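Local atomic coordinates of NADH oxidoreductase (Mesorhizobium loti, PDB entry 3PI7), a protein that probably acts as an NAD(P)H-dependent oxidoreductase, pairing a GroES-like domain with a Rossmann-type nucleotide-binding domain. Residues Ser9-Leu14 with Ala43-Gly48; Gln51-Val56 with Thr90-Gly95; Val108-Gly113 with Ala124-Ala129. All blocks are in the same frame, centred on the assembly; numbering follows the deposited sequence.

Contact 1: Ser9-Leu14 with Ala43-Gly48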
# COMPACT_ATOMS: atom_id res chain seq x y z
N SER A 9 2.19 48.81 7.59
CA SER A 9 2.32 48.47 6.19
C SER A 9 3.59 47.63 5.97
O SER A 9 3.75 47.07 4.91
CB SER A 9 2.31 49.72 5.31
OG SER A 9 3.33 50.62 5.66
N GLU A 10 4.48 47.55 6.98
CA GLU A 10 5.71 46.77 6.89
C GLU A 10 5.80 45.82 8.07
O GLU A 10 5.31 46.13 9.15
CB GLU A 10 6.90 47.74 6.85
CG GLU A 10 8.25 47.12 6.56
CD GLU A 10 9.30 48.15 6.19
OE1 GLU A 10 9.03 48.98 5.30
OE2 GLU A 10 10.39 48.13 6.81
N MSE A 11 6.46 44.69 7.88
CA MSE A 11 6.62 43.73 8.98
C MSE A 11 7.92 42.94 8.87
O MSE A 11 8.50 42.85 7.79
CB MSE A 11 5.44 42.73 8.97
CG MSE A 11 5.39 41.89 7.65
SE MSE A 11 4.07 40.56 7.75
CE MSE A 11 4.52 39.61 6.19
N LYS A 12 8.37 42.37 9.98
CA LYS A 12 9.50 41.47 9.94
C LYS A 12 8.95 40.06 9.73
O LYS A 12 7.83 39.76 10.14
CB LYS A 12 10.42 41.56 11.17
CG LYS A 12 9.81 41.34 12.54
CD LYS A 12 10.90 41.49 13.61
CE LYS A 12 10.54 40.93 14.97
NZ LYS A 12 9.47 41.70 15.64
N ALA A 13 9.73 39.21 9.04
CA ALA A 13 9.31 37.86 8.71
C ALA A 13 10.51 37.01 8.38
O ALA A 13 11.59 37.57 8.14
CB ALA A 13 8.35 37.89 7.53
N LEU A 14 10.35 35.67 8.39
CA LEU A 14 11.39 34.69 7.99
C LEU A 14 11.01 34.24 6.61
O LEU A 14 10.04 33.49 6.45
CB LEU A 14 11.48 33.52 8.99
CG LEU A 14 11.68 33.90 10.45
CD1 LEU A 14 11.77 32.67 11.30
CD2 LEU A 14 12.94 34.80 10.64
N ALA A 43 6.44 44.13 2.95
CA ALA A 43 5.10 44.68 3.04
C ALA A 43 4.14 43.69 3.65
O ALA A 43 4.23 42.47 3.43
CB ALA A 43 4.62 45.08 1.65
N VAL A 44 3.23 44.20 4.48
CA VAL A 44 2.19 43.39 5.08
C VAL A 44 1.21 43.03 3.95
O VAL A 44 0.77 43.91 3.21
CB VAL A 44 1.51 44.11 6.27
CG1 VAL A 44 0.27 43.34 6.75
CG2 VAL A 44 2.50 44.31 7.42
N PRO A 45 0.89 41.73 3.76
CA PRO A 45 -0.05 41.36 2.70
C PRO A 45 -1.48 41.78 3.00
O PRO A 45 -1.84 42.06 4.14
CB PRO A 45 0.08 39.84 2.64
CG PRO A 45 0.37 39.46 4.11
CD PRO A 45 1.33 40.55 4.54
N ALA A 46 -2.29 41.82 1.95
CA ALA A 46 -3.73 42.08 2.03
C ALA A 46 -4.48 40.74 1.88
O ALA A 46 -4.16 39.95 0.99
CB ALA A 46 -4.16 43.06 0.94
N PRO A 47 -5.43 40.45 2.77
CA PRO A 47 -6.21 39.21 2.64
C PRO A 47 -7.14 39.27 1.45
O PRO A 47 -7.69 40.34 1.14
CB PRO A 47 -7.02 39.15 3.93
CG PRO A 47 -7.19 40.58 4.32
CD PRO A 47 -5.92 41.28 3.90
N GLY A 48 -7.32 38.13 0.81
CA GLY A 48 -8.27 37.97 -0.29
C GLY A 48 -9.68 37.92 0.27
O GLY A 48 -9.86 37.88 1.49
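Ser-9 and Val-44 are joined by the one hydrogen bond between the two segments: Val-44 N donates to Ser-9 O over 2.9 Å. The N-H points almost straight at the oxygen (167°), but it arrives from above the carbonyl plane, 55° out of it. The same oxygen takes a weaker CA-H...O contact from Ala-43, with CA 3.3 Å from Ser-9 O. Glu-10 and Ala-43 form an antiparallel non-hydrogen-bonded pair, their CA atoms 4.4 Å apart and their side chains diverging.

The apolar part belongs to Met-11, a selenomethionine here, and Val-44. One branch of the valine, CG2, does the touching: it lies 3.7 Å from Met-11 CB and borders CG and SE as well, while also resting against the carbonyl carbon of Glu-10. With CG1 anti to the backbone N (chi1 171°), CG2 is held beside that N, on the side where Met-11 passes. The Met-11 chain, extended beyond CG, runs on past the valine until its CE methyl meets Pro-45 CD at 3.7 Å, crossing the proline at about a right angle.

Farther out, Met-11 is set in place by backbone hydrogen bonding with Ile-42 in the two-stranded antiparallel sheet of 10-16 and 37-43. Tyr-123 packs on both Met-11 and Val-44, and Leu-53 on Val-44 and Pro-45, whereas the carboxylate of Glu-10 turns to a salt bridge with Arg-41.

The polar and apolar roles are therefore divided. A single backbone bond joins the segments at the end of the strand pair, and beyond it Val-44 and Pro-45 are held by methyl and methylene contacts along the buried Met-11, with the charged carboxylate of Glu-10 engaged elsewhere.

Contact 2: Gln51-Val56 with Thr90-Gly95; sequences QVLIKV and TIVAGG
Ile-91 fits between Val-52 and Ile-54, two residues of the facing strand whose side chains lie on the same face of the sheet. Its CG2 methyl settles 3.7 Å from Val-52 CB, its CD1 reaches Val-52 CG2 at 3.8 Å, and its CG1 lies 3.8 Å from Ile-54 CG1. CG1 of Ile-91 is anti to the carbonyl carbon and CG2 anti to the backbone N (chi1 -65°), an orientation that turns both branches onto Val-52. An alanine here removes CG1, CG2 and CD1 and would probably open a gap between Val-52 and Ile-54, leaving the Val-52 methyls without this partner across the strands. Farther along the strand, past the bulge, Gly-94 pairs with Val-52 and, having no side chain, adds no bump.

The opposite face is shaped by a classic beta bulge, in which Val-92 and Ala-93 both stand across from Leu-53. Leu-53 N donates to Ala-93 O (2.8 Å) while Leu-53 O receives Val-92 N (2.9 Å). The extra residue sets two side chains against the leucine: Val-92 CG2 leans on Leu-53 CD2 at 4.0 Å, and Ala-93 CB sits 4.1 Å from Leu-53 CB. The other Val-92 methyl, CG1, borders Lys-55 CB at 3.9 Å, beyond which the lysine chain stretches away. Further backbone bonds, Gly-95 to Gln-51 and a reciprocal pair between Lys-55 and Thr-90, hold the ends, and the strands diverge markedly from strict antiparallel, at 137°.

The pair belongs to the mixed sheet of the GroES-like domain, where strand 51-56 is hydrogen-bonded along its other edge to strand 123-127. Helix 98-103 covers the Val-52 and Ile-91 face with Ala-100 and Leu-103, while Ile-7 of the N-terminal loop packs on Leu-53 and Ala-93 across the sheet.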
# COMPACT_ATOMS: atom_id res chain seq x y z
N GLN A 51 -10.25 35.37 3.06
CA GLN A 51 -9.11 35.28 3.97
C GLN A 51 -9.10 36.32 5.06
O GLN A 51 -9.82 37.33 4.99
CB GLN A 51 -7.80 35.42 3.17
CG GLN A 51 -7.63 34.39 2.07
CD GLN A 51 -6.36 34.63 1.28
OE1 GLN A 51 -5.97 35.78 0.99
NE2 GLN A 51 -5.70 33.55 0.92
N VAL A 52 -8.25 36.09 6.06
CA VAL A 52 -8.07 36.99 7.17
C VAL A 52 -6.59 37.26 7.34
O VAL A 52 -5.75 36.42 6.99
CB VAL A 52 -8.71 36.45 8.48
CG1 VAL A 52 -10.23 36.42 8.37
CG2 VAL A 52 -8.15 35.06 8.82
N LEU A 53 -6.29 38.44 7.83
CA LEU A 53 -4.93 38.85 8.15
C LEU A 53 -4.79 38.75 9.64
O LEU A 53 -5.55 39.40 10.40
CB LEU A 53 -4.68 40.30 7.68
CG LEU A 53 -3.28 40.79 7.90
CD1 LEU A 53 -2.27 40.04 7.01
CD2 LEU A 53 -3.18 42.26 7.72
N ILE A 54 -3.85 37.94 10.08
CA ILE A 54 -3.66 37.69 11.51
C ILE A 54 -2.38 38.32 12.02
O ILE A 54 -1.30 38.07 11.46
CB ILE A 54 -3.64 36.16 11.75
CG1 ILE A 54 -4.94 35.46 11.25
CG2 ILE A 54 -3.45 35.86 13.23
CD1 ILE A 54 -4.67 34.31 10.48
N LYS A 55 -2.48 39.03 13.16
CA LYS A 55 -1.34 39.55 13.88
C LYS A 55 -0.87 38.39 14.72
O LYS A 55 -1.55 38.01 15.67
CB LYS A 55 -1.73 40.77 14.75
CG LYS A 55 -0.52 41.34 15.46
CD LYS A 55 -0.84 42.53 16.40
CE LYS A 55 0.49 43.15 16.80
NZ LYS A 55 0.35 44.57 17.25
N VAL A 56 0.27 37.78 14.34
CA VAL A 56 0.76 36.57 14.97
C VAL A 56 1.32 36.82 16.35
O VAL A 56 2.22 37.65 16.52
CB VAL A 56 1.82 35.87 14.07
CG1 VAL A 56 2.23 34.54 14.68
CG2 VAL A 56 1.31 35.67 12.65
N THR A 90 -4.36 37.36 16.52
CA THR A 90 -5.62 38.08 16.48
C THR A 90 -5.86 38.56 15.08
O THR A 90 -4.97 39.11 14.46
CB THR A 90 -5.60 39.24 17.47
OG1 THR A 90 -5.53 38.67 18.79
CG2 THR A 90 -6.84 40.11 17.39
N ILE A 91 -7.09 38.37 14.59
CA ILE A 91 -7.44 38.84 13.23
C ILE A 91 -7.63 40.35 13.24
O ILE A 91 -8.48 40.87 13.95
CB ILE A 91 -8.67 38.10 12.68
CG1 ILE A 91 -8.32 36.59 12.51
CG2 ILE A 91 -9.06 38.75 11.33
CD1 ILE A 91 -9.45 35.70 12.37
N VAL A 92 -6.85 41.06 12.39
CA VAL A 92 -6.86 42.52 12.35
C VAL A 92 -7.51 43.01 11.08
O VAL A 92 -7.85 44.20 11.02
CB VAL A 92 -5.43 43.12 12.56
CG1 VAL A 92 -4.94 42.84 13.99
CG2 VAL A 92 -4.43 42.59 11.51
N ALA A 93 -7.70 42.14 10.08
CA ALA A 93 -8.39 42.51 8.83
C ALA A 93 -8.93 41.25 8.16
O ALA A 93 -8.42 40.16 8.39
CB ALA A 93 -7.45 43.25 7.87
N GLY A 94 -9.97 41.41 7.36
CA GLY A 94 -10.55 40.29 6.64
C GLY A 94 -10.93 40.73 5.25
O GLY A 94 -11.14 41.92 5.03
N GLY A 95 -11.03 39.78 4.33
CA GLY A 95 -11.58 40.01 3.00
C GLY A 95 -13.06 40.30 3.14
O GLY A 95 -13.61 40.19 4.24

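Contact 3: Val108-Gly113 with Ala124-Ala129; sequences VAFATG and AVAEAA
Ala-111 and Glu-127 are bridged by a water that donates to Ala-111 O over 2.7 Å and accepts from Glu-127 N over 2.8 Å. Beside this bridge the CB of Ala-126 comes within 3.4 Å of the same carbonyl oxygen, Ala-111 O.

Phe-110 supplies the apolar side. Its CG sits between the backbone N and the carbonyl carbon (chi1 65°), which swings the ring out to Ala-124, whose CB lies 3.7 Å from Phe-110 CE2. Nearer the backbone, Phe-110 CB meets Ala-126 CB at 4.1 Å. Thr-112 CG2 stands in plane at the edge of the ring and touches Val-125 O at 3.7 Å, while Thr-112 OG1 is hydrogen-bonded to Gly-84 O.

Around this, Ile-54 and Cys-131 also pack on Phe-110, placing the ring inside the GroES-like domain. The segments cross at 85°, with axes 6.9 Å apart, as strands of one curled sheet that are not paired directly with each other. The alanine methyls pack obliquely against the Phe-110 ring where the strands cross, and the water satisfies backbone polar atoms that the strands, so inclined, do not pair directly.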
# COMPACT_ATOMS: atom_id res chain seq x y z
N VAL A 108 -7.47 33.65 17.22
CA VAL A 108 -7.66 32.37 16.56
C VAL A 108 -6.41 31.54 16.51
O VAL A 108 -5.30 32.08 16.45
CB VAL A 108 -8.15 32.56 15.08
CG1 VAL A 108 -9.56 33.16 15.00
CG2 VAL A 108 -7.15 33.38 14.25
N ALA A 109 -6.60 30.23 16.49
CA ALA A 109 -5.56 29.30 16.07
C ALA A 109 -5.69 29.28 14.56
O ALA A 109 -6.83 29.36 14.06
CB ALA A 109 -5.82 27.92 16.66
N PHE A 110 -4.60 29.26 13.80
CA PHE A 110 -4.80 29.28 12.36
C PHE A 110 -3.79 28.40 11.64
O PHE A 110 -2.70 28.17 12.15
CB PHE A 110 -4.73 30.71 11.81
CG PHE A 110 -3.37 31.33 11.96
CD1 PHE A 110 -3.03 32.01 13.13
CD2 PHE A 110 -2.45 31.28 10.93
CE1 PHE A 110 -1.75 32.58 13.28
CE2 PHE A 110 -1.17 31.82 11.09
CZ PHE A 110 -0.84 32.48 12.26
N ALA A 111 -4.15 27.99 10.42
CA ALA A 111 -3.31 27.22 9.53
C ALA A 111 -3.27 28.01 8.23
O ALA A 111 -4.31 28.41 7.72
CB ALA A 111 -3.88 25.81 9.33
N THR A 112 -2.07 28.34 7.77
CA THR A 112 -1.93 29.19 6.58
C THR A 112 -2.18 28.45 5.29
O THR A 112 -2.52 29.10 4.28
CB THR A 112 -0.55 29.85 6.59
OG1 THR A 112 0.45 28.82 6.63
CG2 THR A 112 -0.35 30.73 7.79
N GLY A 113 -2.04 27.12 5.31
CA GLY A 113 -2.28 26.25 4.16
C GLY A 113 -1.57 26.72 2.92
O GLY A 113 -0.34 26.80 2.90
N ALA A 124 0.20 37.07 9.24
CA ALA A 124 0.03 35.92 8.34
C ALA A 124 -1.32 36.01 7.69
O ALA A 124 -2.18 36.76 8.16
CB ALA A 124 0.16 34.61 9.13
N VAL A 125 -1.51 35.28 6.60
CA VAL A 125 -2.81 35.22 5.95
C VAL A 125 -3.31 33.79 6.03
O VAL A 125 -2.54 32.85 5.78
CB VAL A 125 -2.78 35.74 4.49
CG1 VAL A 125 -4.12 35.54 3.79
CG2 VAL A 125 -2.36 37.20 4.44
N ALA A 126 -4.57 33.61 6.40
CA ALA A 126 -5.17 32.29 6.38
C ALA A 126 -6.55 32.40 5.81
O ALA A 126 -7.18 33.47 5.88
CB ALA A 126 -5.21 31.71 7.82
N GLU A 127 -7.08 31.29 5.31
CA GLU A 127 -8.51 31.22 4.94
C GLU A 127 -9.32 31.38 6.20
O GLU A 127 -8.90 30.86 7.24
CB GLU A 127 -8.83 29.85 4.29
CG GLU A 127 -8.18 29.69 2.94
CD GLU A 127 -8.66 30.65 1.87
OE1 GLU A 127 -9.83 31.09 1.94
OE2 GLU A 127 -7.83 31.04 1.02
N ALA A 128 -10.48 32.06 6.13
CA ALA A 128 -11.35 32.16 7.31
C ALA A 128 -11.66 30.76 7.84
O ALA A 128 -11.61 30.50 9.06
CB ALA A 128 -12.63 32.90 6.96
N ALA A 129 -11.88 29.83 6.90
CA ALA A 129 -12.20 28.42 7.21
C ALA A 129 -11.07 27.68 7.87
O ALA A 129 -11.29 26.58 8.39
CB ALA A 129 -12.61 27.70 5.93
O HOH W 1 -5.32 29.05 5.26

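Overall arrangement
Along the chain the three contacts follow in series, contact 1 closing before contact 2 opens and contact 2 before contact 3, and all lie on one side of the chain's centre. Contacts 2 and 3 are nearest, about 8 Å between centres; they share the branched or curled mixed sheet in which strand 51-56 lies between 86-94 and 123-127. Contact 1 is about 11 Å from contact 2 and about 14 Å from contact 3, centre to centre. It joins the two-stranded sheet 10-16/37-43 to the loop leading into the mixed sheet, with Pro-47 against Gly-94 and Pro-45 against Val-125. Contacts 2 and 3 lie within that sheet, apart from the six-stranded parallel Rossmann-type sheet.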